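Local coordinates for AB hydrolase-1 domain-containing protein (PDB 4Q34), which probably hydrolyses ester bonds, as a putative esterase of the alpha/beta hydrolase family whose natural substrate is not known, at residues P48-W62 and F164-G178. Residues are numbered along the deposited sequence; the frame is centred on the assembly and turned at random.
Sequences PLVFAHGVGQFSKTW and FDKIGPGVFITHSQG
From Leu49 paired with Val171 to Ala52 paired with Thr174, strands 49-52 and 170-175 run parallel at 21°, neighbours in the central sheet. Straight hydrogen bonds alternate between them: Val50 N donates to Val171 O (2.9 Å) and Val50 O accepts from Ile173 N (2.8 Å); the last, His175 N to Ala52 O, is weak. On one face, Leu49 CD2 packs on Val171 CB (3.7 Å), and Phe51 lies alongside Ile173, both pointing the same way. Phe72 of helix 72-78 covers Phe51 and Trp62. On the other face, branched Val50 packs against the end of helix 153-167, its CG2 meeting Phe164 CZ and Ile167 CD1. Phe172, with CG anti to its backbone N (chi1 -154°), reaches toward strand 49-52, bringing CE1 to 3.6 Å from Ala52 CB; a small methyl suits this site beside the broad ring.

Beyond the strands, Gly54 CA passes 3.4 Å from His175 O, an approach suited to a residue without a side chain. A water joins Gly54 N, Thr61 OG1 and His175 ND1, while His298 O accepts from His175 NE2. In one of two modelled conformers, Gln177 OE1 accepts from Val55 N (2.8 Å), the donor lying above the carbonyl plane, 47° out of it. The type II' turn from His175 to Gly178 places Ser176 at positive phi beside His298, consistent with a nucleophile elbow, and the His-Gly pair at His53-Gly54 resembles the oxyanion-hole loop of relatives. Apolar packing and backbone bonds thus fix the strands, while polar links hold two probable catalytic loops together.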
loop_
_atom_site.group_PDB
_atom_site.type_symbol
_atom_site.label_atom_id
_atom_site.label_comp_id
_atom_site.label_asym_id
_atom_site.label_seq_id
_atom_site.Cartn_x
_atom_site.Cartn_y
_atom_site.Cartn_z
ATOM N N PRO A 48 -11.686 17.120 5.268
ATOM C CA PRO A 48 -10.866 16.234 4.504
ATOM C C PRO A 48 -11.710 15.371 3.563
ATOM O O PRO A 48 -12.910 15.151 3.829
ATOM C CB PRO A 48 -10.217 15.341 5.577
ATOM C CG PRO A 48 -11.146 15.413 6.752
ATOM C CD PRO A 48 -11.673 16.805 6.714
ATOM N N LEU A 49 -11.067 14.905 2.507
ATOM C CA LEU A 49 -11.615 13.901 1.612
ATOM C C LEU A 49 -11.038 12.512 1.928
ATOM O O LEU A 49 -9.829 12.338 2.011
ATOM C CB LEU A 49 -11.327 14.280 0.174
ATOM C CG LEU A 49 -11.702 15.674 -0.258
ATOM C CD1 LEU A 49 -11.347 15.863 -1.705
ATOM C CD2 LEU A 49 -13.181 15.957 -0.036
ATOM N N VAL A 50 -11.918 11.518 2.104
ATOM C CA VAL A 50 -11.561 10.140 2.356
ATOM C C VAL A 50 -12.028 9.320 1.161
ATOM O O VAL A 50 -13.190 9.400 0.778
ATOM C CB VAL A 50 -12.216 9.633 3.645
ATOM C CG1 VAL A 50 -11.898 8.162 3.841
ATOM C CG2 VAL A 50 -11.811 10.495 4.843
ATOM N N PHE A 51 -11.096 8.564 0.575
ATOM C CA PHE A 51 -11.359 7.814 -0.645
ATOM C C PHE A 51 -11.428 6.325 -0.400
ATOM O O PHE A 51 -10.498 5.756 0.187
ATOM C CB PHE A 51 -10.269 8.136 -1.680
ATOM C CG PHE A 51 -10.281 9.561 -2.157
ATOM C CD1 PHE A 51 -11.059 9.960 -3.220
ATOM C CD2 PHE A 51 -9.506 10.506 -1.551
ATOM C CE1 PHE A 51 -11.072 11.259 -3.668
ATOM C CE2 PHE A 51 -9.511 11.816 -1.992
ATOM C CZ PHE A 51 -10.293 12.207 -3.044
ATOM N N ALA A 52 -12.498 5.696 -0.875
ATOM C CA ALA A 52 -12.716 4.248 -0.720
ATOM C C ALA A 52 -12.875 3.510 -2.061
ATOM O O ALA A 52 -13.824 3.751 -2.823
ATOM C CB ALA A 52 -13.975 3.996 0.096
ATOM N N HIS A 53 -12.001 2.569 -2.297
ATOM C CA HIS A 53 -11.982 1.737 -3.503
ATOM C C HIS A 53 -13.058 0.642 -3.466
ATOM O O HIS A 53 -13.727 0.416 -2.432
ATOM C CB HIS A 53 -10.602 1.092 -3.603
ATOM C CG HIS A 53 -10.286 0.203 -2.445
ATOM N ND1 HIS A 53 -10.797 -1.066 -2.343
ATOM C CD2 HIS A 53 -9.602 0.422 -1.296
ATOM C CE1 HIS A 53 -10.394 -1.614 -1.214
ATOM N NE2 HIS A 53 -9.670 -0.731 -0.560
ATOM N N GLY A 54 -13.186 -0.075 -4.575
ATOM C CA GLY A 54 -14.085 -1.194 -4.700
ATOM C C GLY A 54 -13.386 -2.544 -4.734
ATOM O O GLY A 54 -12.253 -2.700 -4.261
ATOM N N VAL A 55 -14.067 -3.542 -5.287
ATOM C CA VAL A 55 -13.594 -4.908 -5.159
ATOM C C VAL A 55 -12.361 -5.126 -6.046
ATOM O O VAL A 55 -12.253 -4.534 -7.149
ATOM C CB VAL A 55 -14.674 -5.925 -5.530
ATOM C CG1 VAL A 55 -14.935 -5.916 -7.034
ATOM C CG2 VAL A 55 -14.298 -7.328 -5.078
ATOM N N GLY A 56 -11.437 -5.938 -5.579
ATOM C CA GLY A 56 -10.222 -6.290 -6.329
ATOM C C GLY A 56 -9.193 -5.177 -6.487
ATOM O O GLY A 56 -8.188 -5.395 -7.141
ATOM N N GLN A 57 -9.431 -3.997 -5.889
ATOM C CA GLN A 57 -8.630 -2.796 -6.107
ATOM C C GLN A 57 -8.110 -2.327 -4.753
ATOM O O GLN A 57 -8.499 -2.863 -3.690
ATOM C CB GLN A 57 -9.500 -1.702 -6.714
ATOM C CG GLN A 57 -10.069 -2.051 -8.104
ATOM C CD GLN A 57 -9.063 -1.903 -9.239
ATOM O OE1 GLN A 57 -8.294 -0.934 -9.298
ATOM N NE2 GLN A 57 -9.135 -2.811 -10.205
ATOM N N PHE A 58 -7.320 -1.271 -4.797
ATOM C CA PHE A 58 -6.825 -0.664 -3.552
ATOM C C PHE A 58 -6.741 0.837 -3.753
ATOM O O PHE A 58 -7.435 1.407 -4.617
ATOM C CB PHE A 58 -5.535 -1.376 -3.050
ATOM C CG PHE A 58 -4.330 -1.243 -3.948
ATOM C CD1 PHE A 58 -4.160 -2.054 -5.078
ATOM C CD2 PHE A 58 -3.322 -0.279 -3.684
ATOM C CE1 PHE A 58 -3.019 -1.960 -5.886
ATOM C CE2 PHE A 58 -2.205 -0.193 -4.511
ATOM C CZ PHE A 58 -2.074 -0.975 -5.646
ATOM N N SER A 59 -5.958 1.499 -2.913
ATOM C CA SER A 59 -5.830 2.940 -2.996
ATOM C C SER A 59 -5.421 3.431 -4.382
ATOM O O SER A 59 -5.708 4.580 -4.709
ATOM C CB SER A 59 -4.803 3.411 -1.965
ATOM O OG SER A 59 -3.528 2.867 -2.213
ATOM N N LYS A 60 -4.699 2.607 -5.155
ATOM C CA LYS A 60 -4.272 2.947 -6.515
ATOM C C LYS A 60 -5.401 3.421 -7.443
ATOM O O LYS A 60 -5.151 4.212 -8.355
ATOM C CB LYS A 60 -3.522 1.736 -7.097
ATOM C CG LYS A 60 -2.896 1.837 -8.464
ATOM C CD LYS A 60 -2.097 3.063 -8.727
ATOM C CE LYS A 60 -0.907 2.797 -9.638
ATOM N NZ LYS A 60 -0.905 3.658 -10.808
ATOM N N THR A 61 -6.630 3.000 -7.148
ATOM C CA THR A 61 -7.835 3.530 -7.780
ATOM C C THR A 61 -7.762 5.027 -7.983
ATOM O O THR A 61 -8.149 5.529 -8.994
ATOM C CB THR A 61 -9.067 3.229 -6.931
ATOM O OG1 THR A 61 -9.187 1.804 -6.787
ATOM C CG2 THR A 61 -10.325 3.799 -7.554
ATOM N N TRP A 62 -7.271 5.710 -6.972
ATOM C CA TRP A 62 -7.257 7.160 -6.885
ATOM C C TRP A 62 -5.892 7.800 -7.074
ATOM O O TRP A 62 -5.783 9.023 -6.950
ATOM C CB TRP A 62 -7.732 7.542 -5.453
ATOM C CG TRP A 62 -8.944 6.853 -5.001
ATOM C CD1 TRP A 62 -9.012 5.803 -4.132
ATOM C CD2 TRP A 62 -10.288 7.161 -5.365
ATOM N NE1 TRP A 62 -10.320 5.419 -3.969
ATOM C CE2 TRP A 62 -11.125 6.233 -4.724
ATOM C CE3 TRP A 62 -10.870 8.124 -6.216
ATOM C CZ2 TRP A 62 -12.527 6.278 -4.846
ATOM C CZ3 TRP A 62 -12.246 8.191 -6.315
ATOM C CH2 TRP A 62 -13.064 7.251 -5.671
ATOM N N PHE A 164 -13.225 8.072 10.237
ATOM C CA PHE A 164 -13.977 9.309 10.353
ATOM C C PHE A 164 -14.059 9.778 11.797
ATOM O O PHE A 164 -13.987 10.953 12.076
ATOM C CB PHE A 164 -15.367 9.181 9.748
ATOM C CG PHE A 164 -15.369 9.349 8.257
ATOM C CD1 PHE A 164 -15.263 10.606 7.694
ATOM C CD2 PHE A 164 -15.416 8.264 7.428
ATOM C CE1 PHE A 164 -15.219 10.782 6.322
ATOM C CE2 PHE A 164 -15.425 8.428 6.052
ATOM C CZ PHE A 164 -15.301 9.690 5.507
ATOM N N ASP A 165 -14.205 8.854 12.722
ATOM C CA ASP A 165 -14.202 9.258 14.129
ATOM C C ASP A 165 -12.897 9.899 14.554
ATOM O O ASP A 165 -12.885 10.836 15.383
ATOM C CB ASP A 165 -14.523 8.058 15.000
ATOM C CG ASP A 165 -16.015 7.688 14.972
ATOM O OD1 ASP A 165 -16.846 8.440 14.397
ATOM O OD2 ASP A 165 -16.333 6.626 15.553
ATOM N N LYS A 166 -11.804 9.399 14.030
ATOM C CA LYS A 166 -10.475 9.884 14.344
ATOM C C LYS A 166 -10.201 11.276 13.772
ATOM O O LYS A 166 -9.696 12.139 14.480
ATOM C CB LYS A 166 -9.418 8.913 13.830
ATOM C CG LYS A 166 -7.960 9.279 14.059
ATOM C CD LYS A 166 -7.026 8.254 13.417
ATOM C CE LYS A 166 -5.582 8.714 13.449
ATOM N NZ LYS A 166 -5.072 8.815 14.856
ATOM N N ILE A 167 -10.487 11.468 12.485
ATOM C CA ILE A 167 -10.061 12.677 11.795
ATOM C C ILE A 167 -11.064 13.802 11.802
ATOM O O ILE A 167 -10.741 14.927 11.394
ATOM C CB ILE A 167 -9.618 12.394 10.352
ATOM C CG1 ILE A 167 -10.787 11.971 9.446
ATOM C CG2 ILE A 167 -8.541 11.342 10.370
ATOM C CD1 ILE A 167 -10.360 11.878 7.989
ATOM N N GLY A 168 -12.280 13.535 12.242
ATOM C CA GLY A 168 -13.300 14.573 12.279
ATOM C C GLY A 168 -14.151 14.630 11.033
ATOM O O GLY A 168 -14.024 13.773 10.117
ATOM N N PRO A 169 -15.113 15.572 11.023
ATOM C CA PRO A 169 -16.054 15.675 9.922
ATOM C C PRO A 169 -15.330 15.746 8.585
ATOM O O PRO A 169 -14.363 16.502 8.453
ATOM C CB PRO A 169 -16.808 16.967 10.237
ATOM C CG PRO A 169 -16.847 16.972 11.734
ATOM C CD PRO A 169 -15.470 16.478 12.130
ATOM N N GLY A 170 -15.760 14.910 7.638
ATOM C CA GLY A 170 -15.167 14.873 6.295
ATOM C C GLY A 170 -16.143 14.391 5.258
ATOM O O GLY A 170 -17.298 14.113 5.532
ATOM N N VAL A 171 -15.645 14.278 4.058
ATOM C CA VAL A 171 -16.431 13.867 2.921
ATOM C C VAL A 171 -15.918 12.510 2.465
ATOM O O VAL A 171 -14.699 12.299 2.358
ATOM C CB VAL A 171 -16.276 14.881 1.754
ATOM C CG1 VAL A 171 -17.024 14.413 0.524
ATOM C CG2 VAL A 171 -16.714 16.262 2.184
ATOM N N PHE A 172 -16.857 11.599 2.158
ATOM C CA PHE A 172 -16.539 10.225 1.781
ATOM C C PHE A 172 -16.746 10.100 0.281
ATOM O O PHE A 172 -17.850 10.385 -0.220
ATOM C CB PHE A 172 -17.421 9.225 2.538
ATOM C CG PHE A 172 -16.842 7.834 2.728
ATOM C CD1 PHE A 172 -15.529 7.509 2.442
ATOM C CD2 PHE A 172 -17.648 6.837 3.272
ATOM C CE1 PHE A 172 -15.026 6.241 2.680
ATOM C CE2 PHE A 172 -17.148 5.558 3.515
ATOM C CZ PHE A 172 -15.848 5.249 3.195
ATOM N N ILE A 173 -15.672 9.748 -0.414
ATOM C CA ILE A 173 -15.689 9.575 -1.874
ATOM C C ILE A 173 -15.466 8.091 -2.132
ATOM O O ILE A 173 -14.405 7.579 -1.794
ATOM C CB ILE A 173 -14.572 10.358 -2.595
ATOM C CG1 ILE A 173 -14.425 11.775 -2.007
ATOM C CG2 ILE A 173 -14.832 10.389 -4.107
ATOM C CD1 ILE A 173 -15.645 12.630 -2.204
ATOM N N THR A 174 -16.443 7.425 -2.753
ATOM C CA THR A 174 -16.440 5.979 -2.898
ATOM C C THR A 174 -16.537 5.539 -4.339
ATOM O O THR A 174 -16.905 6.314 -5.238
ATOM C CB THR A 174 -17.563 5.309 -2.081
ATOM O OG1 THR A 174 -18.845 5.591 -2.642
ATOM C CG2 THR A 174 -17.523 5.768 -0.596
ATOM N N HIS A 175 -16.198 4.267 -4.542
ATOM C CA HIS A 175 -16.249 3.644 -5.853
ATOM C C HIS A 175 -16.763 2.211 -5.802
ATOM O O HIS A 175 -16.239 1.395 -5.071
ATOM C CB HIS A 175 -14.827 3.595 -6.421
ATOM C CG HIS A 175 -14.763 3.094 -7.829
ATOM N ND1 HIS A 175 -13.749 2.288 -8.286
ATOM C CD2 HIS A 175 -15.568 3.327 -8.895
ATOM C CE1 HIS A 175 -13.961 1.990 -9.550
ATOM N NE2 HIS A 175 -15.029 2.650 -9.957
ATOM N N SER A 176 -17.791 1.916 -6.611
ATOM C CA SER A 176 -18.265 0.552 -6.865
ATOM C C SER A 176 -18.747 -0.141 -5.572
ATOM O O SER A 176 -19.729 0.317 -5.016
ATOM C CB SER A 176 -17.222 -0.222 -7.663
ATOM O OG SER A 176 -17.868 -1.281 -8.331
ATOM N N GLN A 177 -18.082 -1.197 -5.109
ATOM C CA GLN A 177 -18.456 -1.809 -3.829
ATOM C C GLN A 177 -18.162 -0.897 -2.660
ATOM O O GLN A 177 -18.717 -1.062 -1.573
ATOM C CB GLN A 177 -17.745 -3.131 -3.644
ATOM C CG GLN A 177 -18.160 -4.168 -4.682
ATOM C CD GLN A 177 -17.593 -3.993 -6.111
ATOM O OE1 GLN A 177 -16.632 -3.231 -6.411
ATOM N NE2 GLN A 177 -18.200 -4.744 -7.013
ATOM N N GLY A 178 -17.299 0.085 -2.888
ATOM C CA GLY A 178 -17.162 1.224 -1.968
ATOM C C GLY A 178 -18.507 1.914 -1.703
ATOM O O GLY A 178 -18.683 2.560 -0.678
HETATM O O HOH W 1 -11.886 0.714 -6.966
#